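Local atomic coordinates of thioredoxin peroxidase 2 (Plasmodium falciparum, PDB entry 2C0D), a protein that probably reduces hydrogen peroxide and organic hydroperoxides to water and alcohols as a mitochondrial, thioredoxin-dependent 2-Cys peroxiredoxin of the malaria parasite. Residues 35-40 with 99-104; 84-89 with 170-175. All blocks are in the same frame, centred on the assembly; numbering follows the deposited sequence.

Interaction 1 of 2, residues 35-40 with 99-104; sequences TAQGLN and DSVYSH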
ATOM      1  N   THR B  35       0.286   8.473 -21.742  1.00 17.43           N
ATOM      2  CA  THR B  35       0.773   7.940 -23.009  1.00 18.37           C
ATOM      3  C   THR B  35       2.305   8.069 -22.960  1.00 17.15           C
ATOM      4  O   THR B  35       2.864   9.143 -22.621  1.00 17.75           O
ATOM      5  CB  THR B  35       0.189   8.647 -24.264  1.00 20.19           C
ATOM      6  OG1 THR B  35      -1.243   8.510 -24.291  1.00 25.81           O
ATOM      7  CG2 THR B  35       0.723   7.998 -25.532  1.00 20.40           C
ATOM      8  N   ALA B  36       2.992   6.965 -23.229  1.00 13.68           N
ATOM      9  CA  ALA B  36       4.453   6.969 -23.104  1.00 12.30           C
ATOM     10  C   ALA B  36       4.970   5.876 -24.013  1.00 11.97           C
ATOM     11  O   ALA B  36       4.224   4.973 -24.381  1.00 12.22           O
ATOM     12  CB  ALA B  36       4.893   6.686 -21.648  1.00 12.41           C
ATOM     13  N   GLN B  37       6.240   5.942 -24.357  1.00 10.73           N
ATOM     14  CA  GLN B  37       6.843   4.817 -25.080  1.00 10.95           C
ATOM     15  C   GLN B  37       7.152   3.699 -24.123  1.00 10.24           C
ATOM     16  O   GLN B  37       7.522   3.937 -22.955  1.00  9.25           O
ATOM     17  CB  GLN B  37       8.143   5.244 -25.778  1.00 11.50           C
ATOM     18  CG  GLN B  37       7.933   6.273 -26.868  1.00 15.11           C
ATOM     19  CD  GLN B  37       9.184   6.458 -27.677  1.00 17.99           C
ATOM     20  OE1 GLN B  37      10.249   6.719 -27.111  1.00 18.74           O
ATOM     21  NE2 GLN B  37       9.088   6.275 -28.998  1.00 20.62           N
ATOM     22  N   GLY B  38       6.998   2.480 -24.616  1.00  8.93           N
ATOM     23  CA  GLY B  38       7.349   1.320 -23.824  1.00  9.61           C
ATOM     24  C   GLY B  38       8.139   0.343 -24.675  1.00  9.29           C
ATOM     25  O   GLY B  38       8.151   0.441 -25.923  1.00  9.32           O
ATOM     26  N   LEU B  39       8.812  -0.573 -23.996  1.00  8.14           N
ATOM     27  CA  LEU B  39       9.587  -1.604 -24.656  1.00  9.15           C
ATOM     28  C   LEU B  39       8.861  -2.907 -24.312  1.00  9.64           C
ATOM     29  O   LEU B  39       8.769  -3.274 -23.124  1.00  9.42           O
ATOM     30  CB  LEU B  39      11.018  -1.572 -24.107  1.00  8.79           C
ATOM     31  CG  LEU B  39      12.062  -2.546 -24.676  1.00  9.37           C
ATOM     32  CD1 LEU B  39      12.337  -2.190 -26.165  1.00  9.92           C
ATOM     33  CD2 LEU B  39      13.387  -2.536 -23.838  1.00 10.04           C
ATOM     34  N   ASN B  40       8.281  -3.578 -25.308  1.00  8.85           N
ATOM     35  CA  ASN B  40       7.488  -4.789 -24.989  1.00 10.39           C
ATOM     36  C   ASN B  40       8.288  -6.105 -24.869  1.00 10.79           C
ATOM     37  O   ASN B  40       9.527  -6.109 -24.932  1.00  9.08           O
ATOM     38  CB  ASN B  40       6.251  -4.905 -25.902  1.00 11.31           C
ATOM     39  CG  ASN B  40       6.594  -5.427 -27.310  1.00 12.86           C
ATOM     40  OD1 ASN B  40       7.726  -5.835 -27.583  1.00  9.15           O
ATOM     41  ND2 ASN B  40       5.608  -5.401 -28.197  1.00 15.48           N
ATOM     42  N   ASP B  99      13.463   6.416 -16.685  1.00  9.30           N
ATOM     43  CA  ASP B  99      14.642   6.225 -17.532  1.00  9.99           C
ATOM     44  C   ASP B  99      14.252   5.922 -18.971  1.00  8.84           C
ATOM     45  O   ASP B  99      13.100   5.569 -19.231  1.00  8.79           O
ATOM     46  CB  ASP B  99      15.472   5.088 -16.965  1.00 10.52           C
ATOM     47  CG  ASP B  99      15.880   5.324 -15.500  1.00 16.27           C
ATOM     48  OD1 ASP B  99      17.065   5.649 -15.260  1.00 16.95           O
ATOM     49  OD2 ASP B  99      15.040   5.138 -14.592  1.00 19.65           O
ATOM     50  N   SER B 100      15.206   6.031 -19.904  1.00  7.34           N
ATOM     51  CA  SER B 100      14.863   5.952 -21.334  1.00  6.66           C
ATOM     52  C   SER B 100      14.641   4.517 -21.834  1.00  7.10           C
ATOM     53  O   SER B 100      15.006   3.533 -21.148  1.00  6.73           O
ATOM     54  CB  SER B 100      16.024   6.558 -22.146  1.00  6.81           C
ATOM     55  OG  SER B 100      17.194   5.753 -21.978  1.00  4.77           O
ATOM     56  N   VAL B 101      14.095   4.398 -23.051  1.00  6.52           N
ATOM     57  CA  VAL B 101      13.906   3.072 -23.665  1.00  7.77           C
ATOM     58  C   VAL B 101      15.265   2.372 -23.801  1.00  6.53           C
ATOM     59  O   VAL B 101      15.360   1.187 -23.518  1.00  6.27           O
ATOM     60  CB  VAL B 101      13.157   3.164 -25.004  1.00  7.69           C
ATOM     61  CG1 VAL B 101      13.034   1.790 -25.648  1.00 10.41           C
ATOM     62  CG2 VAL B 101      11.743   3.748 -24.737  1.00  9.90           C
ATOM     63  N   TYR B 102      16.310   3.132 -24.168  1.00  5.81           N
ATOM     64  CA  TYR B 102      17.665   2.553 -24.265  1.00  6.25           C
ATOM     65  C   TYR B 102      18.072   1.956 -22.909  1.00  6.94           C
ATOM     66  O   TYR B 102      18.550   0.832 -22.838  1.00  6.66           O
ATOM     67  CB  TYR B 102      18.711   3.621 -24.642  1.00  5.94           C
ATOM     68  CG  TYR B 102      20.063   3.007 -24.698  1.00  7.23           C
ATOM     69  CD1 TYR B 102      20.500   2.404 -25.896  1.00 10.91           C
ATOM     70  CD2 TYR B 102      20.894   2.992 -23.584  1.00  7.85           C
ATOM     71  CE1 TYR B 102      21.766   1.808 -25.976  1.00 12.08           C
ATOM     72  CE2 TYR B 102      22.170   2.392 -23.641  1.00  8.92           C
ATOM     73  CZ  TYR B 102      22.571   1.792 -24.840  1.00  8.87           C
ATOM     74  OH  TYR B 102      23.805   1.193 -24.913  1.00 12.21           O
ATOM     75  N   SER B 103      17.858   2.714 -21.831  1.00  6.23           N
ATOM     76  CA  SER B 103      18.238   2.245 -20.485  1.00  6.41           C
ATOM     77  C   SER B 103      17.529   0.906 -20.134  1.00  6.38           C
ATOM     78  O   SER B 103      18.157   0.005 -19.572  1.00  6.35           O
ATOM     79  CB  SER B 103      17.899   3.317 -19.423  1.00  8.03           C
ATOM     80  OG  SER B 103      18.821   4.429 -19.546  1.00 10.94           O
ATOM     81  N   HIS B 104      16.234   0.802 -20.443  1.00  6.22           N
ATOM     82  CA  HIS B 104      15.502  -0.471 -20.210  1.00  6.44           C
ATOM     83  C   HIS B 104      16.037  -1.629 -21.044  1.00  6.42           C
ATOM     84  O   HIS B 104      16.209  -2.723 -20.531  1.00  5.64           O
ATOM     85  CB  HIS B 104      14.029  -0.286 -20.484  1.00  7.70           C
ATOM     86  CG  HIS B 104      13.341   0.546 -19.435  1.00  8.38           C
ATOM     87  ND1 HIS B 104      13.673   0.487 -18.093  1.00 16.45           N
ATOM     88  CD2 HIS B 104      12.320   1.423 -19.529  1.00 12.77           C
ATOM     89  CE1 HIS B 104      12.883   1.301 -17.409  1.00 13.46           C
ATOM     90  NE2 HIS B 104      12.052   1.877 -18.257  1.00 17.44           N
TER

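Interaction 2 of 2, residues 84-89 with 170-175; sequences KDFENK and RNVQEV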
ATOM      1  N   LYS B  84       2.917 -15.550 -15.790  1.00 11.30           N
ATOM      2  CA  LYS B  84       1.711 -16.259 -16.240  1.00 12.81           C
ATOM      3  C   LYS B  84       0.570 -16.196 -15.209  1.00 12.73           C
ATOM      4  O   LYS B  84      -0.601 -16.283 -15.589  1.00 13.52           O
ATOM      5  CB  LYS B  84       2.042 -17.711 -16.670  1.00 14.25           C
ATOM      6  CG  LYS B  84       3.066 -17.771 -17.829  1.00 13.19           C
ATOM      7  CD  LYS B  84       2.567 -17.101 -19.091  1.00 16.72           C
ATOM      8  CE  LYS B  84       3.706 -16.859 -20.080  1.00 20.72           C
ATOM      9  NZ  LYS B  84       3.161 -16.483 -21.404  1.00 22.96           N
ATOM     10  N   ASP B  85       0.908 -16.035 -13.931  1.00 12.72           N
ATOM     11  CA  ASP B  85      -0.128 -15.800 -12.893  1.00 13.54           C
ATOM     12  C   ASP B  85      -0.859 -14.463 -13.112  1.00 12.40           C
ATOM     13  O   ASP B  85      -2.093 -14.373 -12.940  1.00 11.84           O
ATOM     14  CB  ASP B  85       0.492 -15.831 -11.515  1.00 14.59           C
ATOM     15  CG  ASP B  85       1.003 -17.222 -11.146  1.00 21.25           C
ATOM     16  OD1 ASP B  85       0.228 -18.208 -11.302  1.00 28.76           O
ATOM     17  OD2 ASP B  85       2.167 -17.338 -10.726  1.00 26.19           O
ATOM     18  N   PHE B  86      -0.120 -13.423 -13.506  1.00 10.80           N
ATOM     19  CA  PHE B  86      -0.788 -12.174 -13.932  1.00 10.07           C
ATOM     20  C   PHE B  86      -1.653 -12.395 -15.162  1.00 10.54           C
ATOM     21  O   PHE B  86      -2.803 -11.954 -15.188  1.00 10.41           O
ATOM     22  CB  PHE B  86       0.218 -11.020 -14.187  1.00  9.46           C
ATOM     23  CG  PHE B  86       0.911 -10.546 -12.934  1.00 11.02           C
ATOM     24  CD1 PHE B  86       0.399  -9.471 -12.207  1.00 10.65           C
ATOM     25  CD2 PHE B  86       2.076 -11.151 -12.475  1.00  8.04           C
ATOM     26  CE1 PHE B  86       1.032  -9.017 -11.031  1.00 10.40           C
ATOM     27  CE2 PHE B  86       2.730 -10.686 -11.276  1.00 10.74           C
ATOM     28  CZ  PHE B  86       2.179  -9.613 -10.552  1.00 10.57           C
ATOM     29  N   GLU B  87      -1.123 -13.095 -16.171  1.00 10.56           N
ATOM     30  CA  GLU B  87      -1.898 -13.408 -17.361  1.00 11.74           C
ATOM     31  C   GLU B  87      -3.184 -14.192 -17.056  1.00 10.74           C
ATOM     32  O   GLU B  87      -4.261 -13.870 -17.602  1.00 11.32           O
ATOM     33  CB  GLU B  87      -1.025 -14.158 -18.363  1.00 12.90           C
ATOM     34  CG  GLU B  87       0.073 -13.259 -18.947  1.00 17.72           C
ATOM     35  CD  GLU B  87       0.812 -13.925 -20.088  1.00 25.33           C
ATOM     36  OE1 GLU B  87       0.192 -14.761 -20.785  1.00 27.62           O
ATOM     37  OE2 GLU B  87       2.006 -13.592 -20.289  1.00 31.59           O
ATOM     38  N   ASN B  88      -3.088 -15.165 -16.154  1.00 10.93           N
ATOM     39  CA  ASN B  88      -4.250 -15.996 -15.781  1.00 11.03           C
ATOM     40  C   ASN B  88      -5.355 -15.150 -15.144  1.00 11.63           C
ATOM     41  O   ASN B  88      -6.526 -15.472 -15.256  1.00 12.42           O
ATOM     42  CB  ASN B  88      -3.849 -17.084 -14.787  1.00 10.48           C
ATOM     43  CG  ASN B  88      -2.949 -18.159 -15.414  1.00 13.95           C
ATOM     44  OD1 ASN B  88      -2.909 -18.316 -16.637  1.00 14.70           O
ATOM     45  ND2 ASN B  88      -2.198 -18.863 -14.568  1.00 14.71           N
ATOM     46  N   LYS B  89      -4.949 -14.069 -14.490  1.00 10.26           N
ATOM     47  CA  LYS B  89      -5.895 -13.161 -13.851  1.00 11.58           C
ATOM     48  C   LYS B  89      -6.330 -11.968 -14.729  1.00 11.45           C
ATOM     49  O   LYS B  89      -7.043 -11.071 -14.251  1.00 12.34           O
ATOM     50  CB  LYS B  89      -5.304 -12.672 -12.519  1.00 10.94           C
ATOM     51  CG  LYS B  89      -5.016 -13.824 -11.556  1.00 12.93           C
ATOM     52  CD  LYS B  89      -4.310 -13.330 -10.290  1.00 13.30           C
ATOM     53  CE  LYS B  89      -3.567 -14.460  -9.569  1.00 18.28           C
ATOM     54  NZ  LYS B  89      -4.492 -15.518  -9.040  1.00 19.73           N
ATOM     55  N   ARG B 170       9.334  -5.713  -3.686  1.00 14.32           N
ATOM     56  CA  ARG B 170       7.925  -6.102  -3.534  1.00 14.75           C
ATOM     57  C   ARG B 170       7.811  -7.628  -3.547  1.00 15.25           C
ATOM     58  O   ARG B 170       8.638  -8.300  -4.183  1.00 16.00           O
ATOM     59  CB  ARG B 170       7.049  -5.419  -4.608  1.00 14.26           C
ATOM     60  CG  ARG B 170       6.861  -3.888  -4.351  1.00 16.39           C
ATOM     61  CD  ARG B 170       7.940  -3.046  -5.130  1.00 15.56           C
ATOM     62  NE  ARG B 170       7.210  -2.006  -5.807  1.00 26.50           N
ATOM     63  CZ  ARG B 170       7.612  -1.394  -6.879  1.00 24.17           C
ATOM     64  NH1 ARG B 170       8.798  -1.666  -7.433  1.00 15.42           N
ATOM     65  NH2 ARG B 170       6.803  -0.488  -7.379  1.00 32.34           N
ATOM     66  N   ASN B 171       6.826  -8.173  -2.814  1.00 14.49           N
ATOM     67  CA  ASN B 171       6.609  -9.619  -2.739  1.00 15.51           C
ATOM     68  C   ASN B 171       5.494  -9.984  -3.711  1.00 14.46           C
ATOM     69  O   ASN B 171       4.333  -9.579  -3.527  1.00 12.33           O
ATOM     70  CB  ASN B 171       6.224 -10.032  -1.316  1.00 17.12           C
ATOM     71  CG  ASN B 171       5.960 -11.527  -1.195  1.00 22.04           C
ATOM     72  OD1 ASN B 171       4.866 -11.992  -1.459  1.00 27.45           O
ATOM     73  ND2 ASN B 171       6.981 -12.284  -0.780  1.00 29.22           N
ATOM     74  N   VAL B 172       5.866 -10.699  -4.764  1.00 13.87           N
ATOM     75  CA  VAL B 172       4.938 -10.961  -5.865  1.00 14.11           C
ATOM     76  C   VAL B 172       3.716 -11.781  -5.405  1.00 13.46           C
ATOM     77  O   VAL B 172       2.603 -11.556  -5.891  1.00 11.45           O
ATOM     78  CB  VAL B 172       5.659 -11.621  -7.091  1.00 15.24           C
ATOM     79  CG1 VAL B 172       6.185 -13.016  -6.738  1.00 17.45           C
ATOM     80  CG2 VAL B 172       4.719 -11.677  -8.299  1.00 15.59           C
ATOM     81  N   GLN B 173       3.932 -12.719  -4.478  1.00 13.24           N
ATOM     82  CA  GLN B 173       2.808 -13.531  -3.966  1.00 14.06           C
ATOM     83  C   GLN B 173       1.798 -12.653  -3.252  1.00 13.13           C
ATOM     84  O   GLN B 173       0.585 -12.866  -3.413  1.00 13.30           O
ATOM     85  CB  GLN B 173       3.298 -14.673  -3.064  1.00 14.99           C
ATOM     86  CG  GLN B 173       4.033 -15.759  -3.832  1.00 19.63           C
ATOM     87  N   GLU B 174       2.277 -11.662  -2.481  1.00 13.21           N
ATOM     88  CA  GLU B 174       1.373 -10.681  -1.827  1.00 13.01           C
ATOM     89  C   GLU B 174       0.572  -9.876  -2.847  1.00 12.58           C
ATOM     90  O   GLU B 174      -0.620  -9.644  -2.654  1.00 11.27           O
ATOM     91  CB  GLU B 174       2.127  -9.710  -0.912  1.00 14.27           C
ATOM     92  CG  GLU B 174       2.707 -10.359   0.334  1.00 17.91           C
ATOM     93  N   VAL B 175       1.231  -9.450  -3.931  1.00 10.65           N
ATOM     94  CA  VAL B 175       0.559  -8.679  -4.983  1.00  9.48           C
ATOM     95  C   VAL B 175      -0.538  -9.486  -5.654  1.00  9.01           C
ATOM     96  O   VAL B 175      -1.652  -8.991  -5.883  1.00  8.36           O
ATOM     97  CB  VAL B 175       1.603  -8.156  -6.013  1.00  9.77           C
ATOM     98  CG1 VAL B 175       0.945  -7.497  -7.214  1.00 10.95           C
ATOM     99  CG2 VAL B 175       2.494  -7.177  -5.284  1.00  9.18           C
TER

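Interaction 1 of 2, residues 35-40 with 99-104
The first turn of helix 101-109 packs on strand 35-39 of the central sheet, and Val101 is the residue that both Gln37 and Leu39 meet. Its two methyl groups divide the work. CG1 of Val101, held anti to the backbone N, reaches CD1 of Leu39 at 4.1 Å. CG2 of Val101 lies 4.0 Å from CB of Gln37. The Gln37 side chain lies nearly perpendicular to that of Val101, and OE1 of Gln37 is 4.1 Å from the same CG2 of Val101, a van der Waals approach. Peroxiredoxins have a thioredoxin-like fold, a central sheet flanked by helices; here strand 35-39 runs antiparallel between strands 45-49 and 123-126, and Ile45 and Ser126 of those neighbours also touch Val101. Leu39 uses its second branch one turn further along: CD2 of Leu39 is 4.0 Å from the carbonyl carbon C of His104 and 4.1 Å from CB of His104, the two side chains lying alongside and pointing opposite ways. The imidazole itself is turned to strand 123-126, where NE2 makes a weak hydrogen bond to the Val125 carbonyl. Ser100 is the N-cap of the helix, and its OG accepts a hydrogen bond from Ser103 N at 3.1 Å with an N-H...O angle of 160°.

Interaction 2 of 2, residues 84-89 with 170-175
Phe86 points the outer edge of its ring at Val172 and Val175, which stand one turn apart at the start of helix 172-188. This is helix-to-helix packing within the peroxiredoxin fold, with the short helix 83-88 contributing one aromatic side chain to the apolar face of the longer helix. CE2 of Phe86 comes to 3.7 Å from CG2 of Val172, and CE1 of Phe86 to 4.1 Å from CG1 of Val175. Both methyl groups lie near the ring plane, so the valines meet the ring at its edge, not over a face, and CZ sits between them. Each valine offers the methyl that stands anti to its own backbone N (chi1 173° for CG1 of Val175). The contact is buried and wholly apolar. Phe79 of helix 73-81 touches both valines, and Ile179, further along helix 172-188, touches Phe86. Lys89, just past the end of helix 83-88, ties the two helices by charge through a salt bridge to Asp180. At the start of the longer helix Asn171 is the N-cap: its OD1 accepts a hydrogen bond from Glu174 N, the two atoms 2.8 Å apart, with the donor lying in the carbonyl plane of the Asn171 amide.

Interactions 1 and 2 lie on opposite sides of the chain's centre, with their own centres about 22 Å apart and their nearest atoms about 11 Å apart, so neither touches the other. In sequence the order is 35-40, 84-89, 99-104, 170-175, so each contact spans a segment of the other. Both use the opening turn of a helix, but 35-40 with 99-104 joins helix to sheet, whereas 84-89 with 170-175 joins helix to helix. Interaction 1 lies away from the predicted peroxidatic Cys72. Interaction 2 does not reach it either: the side chains of Val172 and Cys72 are about 11 Å apart, although helix 73-81, which begins directly after the cysteine, lies against this contact.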